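SecB-like chaperone Rv1957 (Mycobacterium tuberculosis, PDB 5MTW) acts as a SecB-like chaperone of a toxin-antitoxin-chaperone system, preventing aggregation of the antitoxin HigA1 and needed for neutralization of the toxin HigB1. Local coordinates at residues Phe70-Ser75 with Phe138-Tyr143; Cys76-Gln81 with Pro158-Glu163. One frame throughout, in Å; residues are numbered along the deposited sequence.

Contact 1 (Phe70-Ser75 with Phe138-Tyr143)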
ATOM      1  N   PHE A  70       8.725   8.070  23.445  1.00 25.01           N
ATOM      2  CA  PHE A  70       7.283   8.180  23.496  1.00 23.32           C
ATOM      3  C   PHE A  70       6.580   7.793  22.221  1.00 22.43           C
ATOM      4  O   PHE A  70       7.138   7.844  21.122  1.00 20.53           O
ATOM      5  CB  PHE A  70       6.845   9.565  23.919  1.00 22.60           C
ATOM      6  CG  PHE A  70       7.326  10.671  23.033  1.00 22.58           C
ATOM      7  CD1 PHE A  70       8.585  11.161  23.149  1.00 24.80           C
ATOM      8  CD2 PHE A  70       6.478  11.229  22.083  1.00 22.04           C
ATOM      9  CE1 PHE A  70       9.055  12.207  22.331  1.00 25.10           C
ATOM     10  CE2 PHE A  70       6.920  12.282  21.282  1.00 22.02           C
ATOM     11  CZ  PHE A  70       8.207  12.757  21.409  1.00 24.81           C
ATOM     12  N   VAL A  71       5.302   7.498  22.378  1.00 22.38           N
ATOM     13  CA  VAL A  71       4.490   7.101  21.225  1.00 21.09           C
ATOM     14  C   VAL A  71       3.324   8.038  20.994  1.00 22.56           C
ATOM     15  O   VAL A  71       2.546   8.287  21.906  1.00 19.67           O
ATOM     16  CB  VAL A  71       3.898   5.694  21.475  1.00 20.28           C
ATOM     17  CG1 VAL A  71       2.991   5.255  20.294  1.00 22.06           C
ATOM     18  CG2 VAL A  71       5.028   4.718  21.621  1.00 22.37           C
ATOM     19  N   VAL A  72       3.200   8.549  19.786  1.00 20.43           N
ATOM     20  CA  VAL A  72       2.028   9.337  19.354  1.00 21.68           C
ATOM     21  C   VAL A  72       1.087   8.420  18.625  1.00 20.79           C
ATOM     22  O   VAL A  72       1.508   7.704  17.663  1.00 21.09           O
ATOM     23  CB  VAL A  72       2.405  10.521  18.431  1.00 23.40           C
ATOM     24  CG1 VAL A  72       1.133  11.272  17.983  1.00 22.34           C
ATOM     25  CG2 VAL A  72       3.326  11.431  19.216  1.00 22.58           C
ATOM     26  N   ARG A  73      -0.178   8.403  19.073  1.00 19.35           N
ATOM     27  CA  ARG A  73      -1.207   7.558  18.495  1.00 22.04           C
ATOM     28  C   ARG A  73      -2.327   8.452  17.965  1.00 24.22           C
ATOM     29  O   ARG A  73      -2.725   9.455  18.615  1.00 25.07           O
ATOM     30  CB  ARG A  73      -1.811   6.559  19.539  1.00 24.75           C
ATOM     31  CG  ARG A  73      -0.927   5.472  20.033  1.00 27.26           C
ATOM     32  CD  ARG A  73      -1.695   4.480  20.920  1.00 30.86           C
ATOM     33  NE  ARG A  73      -1.798   4.989  22.279  1.00 31.18           N
ATOM     34  CZ  ARG A  73      -2.932   5.374  22.880  1.00 36.11           C
ATOM     35  NH1 ARG A  73      -4.113   5.265  22.263  1.00 30.46           N
ATOM     36  NH2 ARG A  73      -2.862   5.871  24.126  1.00 34.31           N
ATOM     37  N   ILE A  74      -2.811   8.118  16.791  1.00 21.37           N
ATOM     38  CA  ILE A  74      -4.047   8.728  16.275  1.00 23.77           C
ATOM     39  C   ILE A  74      -5.038   7.631  15.931  1.00 25.20           C
ATOM     40  O   ILE A  74      -4.742   6.719  15.119  1.00 21.66           O
ATOM     41  CB  ILE A  74      -3.804   9.688  15.079  1.00 27.94           C
ATOM     42  CG1 ILE A  74      -2.821  10.780  15.566  1.00 30.82           C
ATOM     43  CG2 ILE A  74      -5.134  10.284  14.602  1.00 25.36           C
ATOM     44  CD1 ILE A  74      -2.305  11.660  14.490  1.00 35.52           C
ATOM     45  N   SER A  75      -6.139   7.694  16.674  1.00 21.92           N
ATOM     46  CA  SER A  75      -7.343   6.850  16.485  1.00 24.48           C
ATOM     47  C   SER A  75      -8.276   7.526  15.460  1.00 24.79           C
ATOM     48  O   SER A  75      -8.440   8.753  15.500  1.00 24.14           O
ATOM     49  CB  SER A  75      -8.058   6.641  17.849  1.00 26.84           C
ATOM     50  OG  SER A  75      -9.148   5.770  17.690  1.00 30.41           O
ATOM     51  N   PHE A 138       0.964  15.603  12.158  1.00 21.22           N
ATOM     52  CA  PHE A 138       1.293  15.813  10.747  1.00 23.10           C
ATOM     53  C   PHE A 138       2.282  14.782  10.148  1.00 23.92           C
ATOM     54  O   PHE A 138       2.357  14.624   8.924  1.00 20.43           O
ATOM     55  CB  PHE A 138       1.736  17.265  10.531  1.00 28.57           C
ATOM     56  CG  PHE A 138       0.548  18.215  10.565  1.00 33.68           C
ATOM     57  CD1 PHE A 138      -0.155  18.489   9.412  1.00 35.97           C
ATOM     58  CD2 PHE A 138       0.098  18.761  11.757  1.00 37.19           C
ATOM     59  CE1 PHE A 138      -1.261  19.332   9.434  1.00 40.73           C
ATOM     60  CE2 PHE A 138      -1.015  19.598  11.785  1.00 41.45           C
ATOM     61  CZ  PHE A 138      -1.691  19.880  10.614  1.00 39.75           C
ATOM     62  N   ALA A 139       3.065  14.130  11.000  1.00 18.92           N
ATOM     63  CA  ALA A 139       3.870  12.991  10.547  1.00 19.84           C
ATOM     64  C   ALA A 139       2.997  11.767  10.151  1.00 17.63           C
ATOM     65  O   ALA A 139       3.296  10.953   9.213  1.00 19.40           O
ATOM     66  CB  ALA A 139       4.812  12.593  11.664  1.00 17.81           C
ATOM     67  N   LEU A 140       1.973  11.587  10.942  1.00 17.61           N
ATOM     68  CA  LEU A 140       1.105  10.411  10.855  1.00 19.58           C
ATOM     69  C   LEU A 140       0.033  10.587   9.774  1.00 18.44           C
ATOM     70  O   LEU A 140      -0.409   9.627   9.169  1.00 18.29           O
ATOM     71  CB  LEU A 140       0.414  10.124  12.194  1.00 20.22           C
ATOM     72  CG  LEU A 140       1.263   9.352  13.240  1.00 21.18           C
ATOM     73  CD1 LEU A 140       0.576   9.317  14.615  1.00 23.41           C
ATOM     74  CD2 LEU A 140       1.468   7.950  12.658  1.00 22.37           C
ATOM     75  N   TYR A 141      -0.410  11.815   9.535  1.00 17.74           N
ATOM     76  CA  TYR A 141      -1.480  12.045   8.607  1.00 16.95           C
ATOM     77  C   TYR A 141      -1.278  11.390   7.241  1.00 18.55           C
ATOM     78  O   TYR A 141      -2.209  10.795   6.728  1.00 17.65           O
ATOM     79  CB  TYR A 141      -1.846  13.560   8.471  1.00 18.30           C
ATOM     80  CG  TYR A 141      -3.019  13.768   7.557  1.00 19.38           C
ATOM     81  CD1 TYR A 141      -4.306  13.570   8.005  1.00 19.38           C
ATOM     82  CD2 TYR A 141      -2.850  14.177   6.262  1.00 17.99           C
ATOM     83  CE1 TYR A 141      -5.377  13.750   7.175  1.00 21.77           C
ATOM     84  CE2 TYR A 141      -3.928  14.353   5.411  1.00 19.34           C
ATOM     85  CZ  TYR A 141      -5.200  14.138   5.881  1.00 19.02           C
ATOM     86  OH  TYR A 141      -6.319  14.381   5.176  1.00 19.96           O
ATOM     87  N   PRO A 142      -0.038  11.438   6.678  1.00 17.49           N
ATOM     88  CA  PRO A 142       0.097  10.818   5.326  1.00 15.82           C
ATOM     89  C   PRO A 142      -0.100   9.278   5.335  1.00 16.34           C
ATOM     90  O   PRO A 142      -0.603   8.702   4.397  1.00 15.72           O
ATOM     91  CB  PRO A 142       1.521  11.199   4.917  1.00 17.80           C
ATOM     92  CG  PRO A 142       1.752  12.482   5.602  1.00 15.87           C
ATOM     93  CD  PRO A 142       1.027  12.414   6.933  1.00 17.84           C
ATOM     94  N   TYR A 143       0.183   8.643   6.476  1.00 13.25           N
ATOM     95  CA  TYR A 143       0.005   7.237   6.590  1.00 16.71           C
ATOM     96  C   TYR A 143      -1.449   6.865   6.708  1.00 16.88           C
ATOM     97  O   TYR A 143      -1.944   5.786   6.248  1.00 17.65           O
ATOM     98  CB  TYR A 143       0.708   6.698   7.834  1.00 16.17           C
ATOM     99  CG  TYR A 143       2.206   6.770   7.678  1.00 16.65           C
ATOM    100  CD1 TYR A 143       2.880   7.958   7.952  1.00 17.58           C
ATOM    101  CD2 TYR A 143       2.942   5.665   7.270  1.00 16.78           C
ATOM    102  CE1 TYR A 143       4.277   8.064   7.807  1.00 18.25           C
ATOM    103  CE2 TYR A 143       4.336   5.748   7.138  1.00 18.86           C
ATOM    104  CZ  TYR A 143       5.000   6.944   7.409  1.00 21.77           C
ATOM    105  OH  TYR A 143       6.400   6.990   7.290  1.00 26.90           O
TER

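Contact 2 (Cys76-Gln81 with Pro158-Glu163)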
ATOM      1  N   CYS A  76      -8.744   6.773  14.464  1.00 22.40           N
ATOM      2  CA  CYS A  76      -9.577   7.313  13.400  1.00 23.42           C
ATOM      3  C   CYS A  76     -10.901   6.533  13.287  1.00 21.69           C
ATOM      4  O   CYS A  76     -10.932   5.261  13.412  1.00 19.30           O
ATOM      5  CB  CYS A  76      -8.863   7.252  12.066  1.00 25.62           C
ATOM      6  SG  CYS A  76      -7.214   7.933  12.100  1.00 33.79           S
ATOM      7  N   HIS A  77     -11.953   7.257  12.934  1.00 22.17           N
ATOM      8  CA  HIS A  77     -13.280   6.645  12.648  1.00 22.76           C
ATOM      9  C   HIS A  77     -13.771   7.222  11.287  1.00 25.77           C
ATOM     10  O   HIS A  77     -13.940   8.425  11.117  1.00 26.01           O
ATOM     11  CB  HIS A  77     -14.323   6.823  13.794  1.00 29.86           C
ATOM     12  CG  HIS A  77     -15.563   5.997  13.546  1.00 37.90           C
ATOM     13  ND1 HIS A  77     -15.617   4.640  13.803  1.00 38.06           N
ATOM     14  CD2 HIS A  77     -16.743   6.305  12.950  1.00 42.84           C
ATOM     15  CE1 HIS A  77     -16.789   4.160  13.431  1.00 44.71           C
ATOM     16  NE2 HIS A  77     -17.486   5.149  12.903  1.00 49.12           N
ATOM     17  N   LEU A  78     -13.851   6.361  10.309  1.00 20.83           N
ATOM     18  CA  LEU A  78     -14.257   6.681   8.963  1.00 23.28           C
ATOM     19  C   LEU A  78     -15.642   6.106   8.702  1.00 21.47           C
ATOM     20  O   LEU A  78     -15.939   4.881   8.916  1.00 20.19           O
ATOM     21  CB  LEU A  78     -13.256   6.108   7.964  1.00 22.54           C
ATOM     22  CG  LEU A  78     -13.681   6.203   6.506  1.00 23.02           C
ATOM     23  CD1 LEU A  78     -13.572   7.613   6.090  1.00 21.38           C
ATOM     24  CD2 LEU A  78     -12.854   5.317   5.578  1.00 22.67           C
ATOM     25  N   ARG A  79     -16.501   6.960   8.187  1.00 21.61           N
ATOM     26  CA  ARG A  79     -17.863   6.564   7.836  1.00 24.90           C
ATOM     27  C   ARG A  79     -18.073   7.076   6.433  1.00 27.61           C
ATOM     28  O   ARG A  79     -17.952   8.270   6.177  1.00 24.76           O
ATOM     29  CB  ARG A  79     -18.897   7.214   8.763  1.00 32.62           C
ATOM     30  CG  ARG A  79     -19.211   6.497  10.056  1.00 37.92           C
ATOM     31  CD  ARG A  79     -20.377   7.205  10.827  1.00 41.32           C
ATOM     32  NE  ARG A  79     -21.487   6.316  11.232  0.50 47.74           N
ATOM     33  CZ  ARG A  79     -21.448   5.378  12.191  0.50 46.29           C
ATOM     34  NH1 ARG A  79     -20.353   5.129  12.856  0.50 46.27           N
ATOM     35  NH2 ARG A  79     -22.524   4.677  12.497  0.50 50.73           N
ATOM     36  N   ILE A  80     -18.286   6.149   5.529  1.00 22.23           N
ATOM     37  CA  ILE A  80     -18.634   6.443   4.133  1.00 26.72           C
ATOM     38  C   ILE A  80     -20.130   6.223   3.945  1.00 26.19           C
ATOM     39  O   ILE A  80     -20.659   5.205   4.339  1.00 23.34           O
ATOM     40  CB  ILE A  80     -17.822   5.573   3.165  1.00 24.11           C
ATOM     41  CG1 ILE A  80     -16.336   5.977   3.281  1.00 25.83           C
ATOM     42  CG2 ILE A  80     -18.283   5.755   1.733  1.00 24.85           C
ATOM     43  CD1 ILE A  80     -15.437   5.127   2.439  1.00 24.78           C
ATOM     44  N   GLN A  81     -20.765   7.203   3.318  1.00 27.01           N
ATOM     45  CA  GLN A  81     -22.206   7.288   3.262  1.00 29.66           C
ATOM     46  C   GLN A  81     -22.716   7.744   1.903  1.00 28.08           C
ATOM     47  O   GLN A  81     -22.133   8.640   1.295  1.00 27.99           O
ATOM     48  CB  GLN A  81     -22.656   8.342   4.245  1.00 34.67           C
ATOM     49  CG  GLN A  81     -22.342   8.048   5.690  1.00 42.99           C
ATOM     50  CD  GLN A  81     -23.000   9.054   6.587  1.00 45.02           C
ATOM     51  OE1 GLN A  81     -22.789  10.227   6.411  1.00 49.29           O
ATOM     52  NE2 GLN A  81     -23.841   8.605   7.496  1.00 46.76           N
ATOM     53  N   PRO A 158     -15.383   3.307  -4.532  1.00 22.67           N
ATOM     54  CA  PRO A 158     -14.615   4.367  -5.227  1.00 22.03           C
ATOM     55  C   PRO A 158     -13.483   4.733  -4.287  1.00 22.96           C
ATOM     56  O   PRO A 158     -13.717   4.989  -3.099  1.00 18.16           O
ATOM     57  CB  PRO A 158     -15.620   5.504  -5.332  1.00 24.52           C
ATOM     58  CG  PRO A 158     -16.897   4.724  -5.472  1.00 23.59           C
ATOM     59  CD  PRO A 158     -16.811   3.691  -4.416  1.00 23.91           C
ATOM     60  N   PRO A 159     -12.270   4.816  -4.807  1.00 23.19           N
ATOM     61  CA  PRO A 159     -11.120   5.150  -3.934  1.00 22.97           C
ATOM     62  C   PRO A 159     -11.230   6.548  -3.312  1.00 23.23           C
ATOM     63  O   PRO A 159     -11.504   7.517  -4.003  1.00 21.89           O
ATOM     64  CB  PRO A 159      -9.917   4.983  -4.870  1.00 23.51           C
ATOM     65  CG  PRO A 159     -10.381   3.979  -5.869  1.00 25.59           C
ATOM     66  CD  PRO A 159     -11.824   4.395  -6.158  1.00 26.65           C
ATOM     67  N   LEU A 160     -11.187   6.587  -1.972  1.00 18.22           N
ATOM     68  CA  LEU A 160     -11.214   7.803  -1.239  1.00 22.02           C
ATOM     69  C   LEU A 160      -9.793   8.316  -1.003  1.00 21.58           C
ATOM     70  O   LEU A 160      -8.978   7.651  -0.324  1.00 17.67           O
ATOM     71  CB  LEU A 160     -11.800   7.602   0.147  1.00 18.65           C
ATOM     72  CG  LEU A 160     -11.816   8.855   1.018  1.00 22.20           C
ATOM     73  CD1 LEU A 160     -12.465   9.975   0.215  1.00 21.93           C
ATOM     74  CD2 LEU A 160     -12.685   8.592   2.196  1.00 23.50           C
ATOM     75  N   THR A 161      -9.514   9.488  -1.566  1.00 20.84           N
ATOM     76  CA  THR A 161      -8.234  10.155  -1.305  1.00 20.56           C
ATOM     77  C   THR A 161      -8.444  11.387  -0.407  1.00 19.35           C
ATOM     78  O   THR A 161      -9.009  12.386  -0.844  1.00 18.44           O
ATOM     79  CB  THR A 161      -7.525  10.532  -2.654  1.00 24.00           C
ATOM     80  OG1 THR A 161      -7.287   9.345  -3.383  1.00 21.05           O
ATOM     81  CG2 THR A 161      -6.241  11.192  -2.421  1.00 23.84           C
ATOM     82  N   LEU A 162      -8.035  11.298   0.854  1.00 16.94           N
ATOM     83  CA  LEU A 162      -8.226  12.416   1.765  1.00 17.70           C
ATOM     84  C   LEU A 162      -7.489  13.658   1.230  1.00 19.40           C
ATOM     85  O   LEU A 162      -6.499  13.556   0.436  1.00 20.59           O
ATOM     86  CB  LEU A 162      -7.778  12.055   3.181  1.00 17.55           C
ATOM     87  CG  LEU A 162      -8.449  10.859   3.792  1.00 19.15           C
ATOM     88  CD1 LEU A 162      -7.838  10.697   5.225  1.00 19.29           C
ATOM     89  CD2 LEU A 162      -9.992  11.074   3.779  1.00 21.94           C
ATOM     90  N   GLU A 163      -7.994  14.794   1.654  1.00 20.85           N
ATOM     91  CA  GLU A 163      -7.382  16.082   1.347  1.00 26.17           C
ATOM     92  C   GLU A 163      -5.980  16.221   1.987  1.00 22.24           C
ATOM     93  O   GLU A 163      -5.670  15.673   3.077  1.00 19.13           O
ATOM     94  CB  GLU A 163      -8.259  17.241   1.837  1.00 31.24           C
ATOM     95  CG  GLU A 163      -9.748  16.993   1.646  1.00 38.04           C
ATOM     96  CD  GLU A 163     -10.462  16.362   2.905  1.00 48.91           C
ATOM     97  OE1 GLU A 163     -10.166  15.174   3.428  1.00 32.59           O
ATOM     98  OE2 GLU A 163     -11.378  17.113   3.366  1.00 50.12           O
TER

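Contact 1 (Phe70-Ser75 with Phe138-Tyr143)
I74 on strand 69-82 and L140 on helix 125-154 are the backbone positions nearest each other, with their CA atoms 7.7 Å apart. The side-chain contacts are apolar; V72, I74 and L140 carry them, and all three are buried.

L140 is the residue the helix sends toward the strand. Its CG lies anti to its own carbonyl carbon (chi1 -82°), and CD1 extends the chain straight on toward the strand. That single methyl does most of the touching. L140 CD1 sits 3.6 Å from V72 O, a packing contact with the backbone. The V72 methyl CG1 meets L140 CD1 at 3.9 Å. CG1 is the branch of V72 that stands anti to the backbone N.

I74 comes in differently. Its extended chain runs past L140 in the opposite direction, so that the two lie alongside each other. I74 CD1 approaches L140 CD1 to 3.7 Å. I74 CD1 also lies 3.9 Å from L140 CB, farther back along the leucine. L140 CD1 therefore rests between two strand residues that share one face of the sheet.

The helix is kinked just beyond this point. P142 has no N-H to give, and Y143 N bonds instead to L140 O at 2.9 Å, one residue short of the regular helical spacing.

Around the contact, L140 also packs on F108 and A110 of strand 99-114, while I74 touches F56 of strand 50-62. On the other face of the sheet R73 makes salt bridges to D61 and E107, and V71 packs on the bound peptide. The helix meets a second subunit too: Y143 stacks edge-to-face with Y149 of that subunit. Helix 125-154 thus lies between its own antiparallel sheet and the neighbouring subunit.

Contact 2 (Cys76-Gln81 with Pro158-Glu163)
L78 and L160 meet end to end through one methyl each, their chains pointing in opposing directions. L78 CD1 lies 4.1 Å from L160 CD2. Both leucines have CG anti to the backbone N, which carries each chain out from its own backbone toward the other. On L160 the touching methyl CD2 is the extended branch, anti to CA. On L78 it is CD1, the branch turned off to one side (chi2 73°).

I80 adds a second, looser touch. I80 CD1 stands 4.4 Å from the same methyl, L160 CD2, so L160 faces two residues from one side of strand 69-82. The backbones remain well apart, with I80 CA and L160 CA separated by 9.3 Å.

H77 and R79 occupy the opposite side of the strand. R79 NH1 gives a hydrogen bond to H77 NE2 at 2.9 Å. The bond is bent (131°) and reaches the imidazole from 22° out of its plane, while staying close to the guanidinium plane. H77 NE2 acts as the acceptor, so the proton of a neutral ring would probably sit on ND1.

Polar bonds tie the 158-163 loop to helix 125-154. L160 N is bonded to T152 OG1, and L162 O to R145 NE.

I80 and L160 also pack on an aromatic side chain of the bound peptide, and P158 O is hydrogen-bonded to an aromatic side chain there. The arrangement forms part of the site where this SecB-like chaperone binds the ChAD peptide of the antitoxin HigA1, where the sheet meets the loop after the long helix.

Contacts 1 and 2 follow one another on strand 69-82, whose residues 70-75 run straight on into 76-81. Their centres are about 17 Å apart. The partners differ: contact 1 sets the strand on the middle of helix 125-154, and contact 2 sets it against the loop that follows. The two touch through Y141, whose OH is 2.5 Å from E163 O, a probable hydrogen bond. Y141 OH also packs at 3.4 Å from L162 CB. The bound HigA1 peptide passes by both contacts and reaches more residues at contact 2, where T161 also packs on one of its basic side chains.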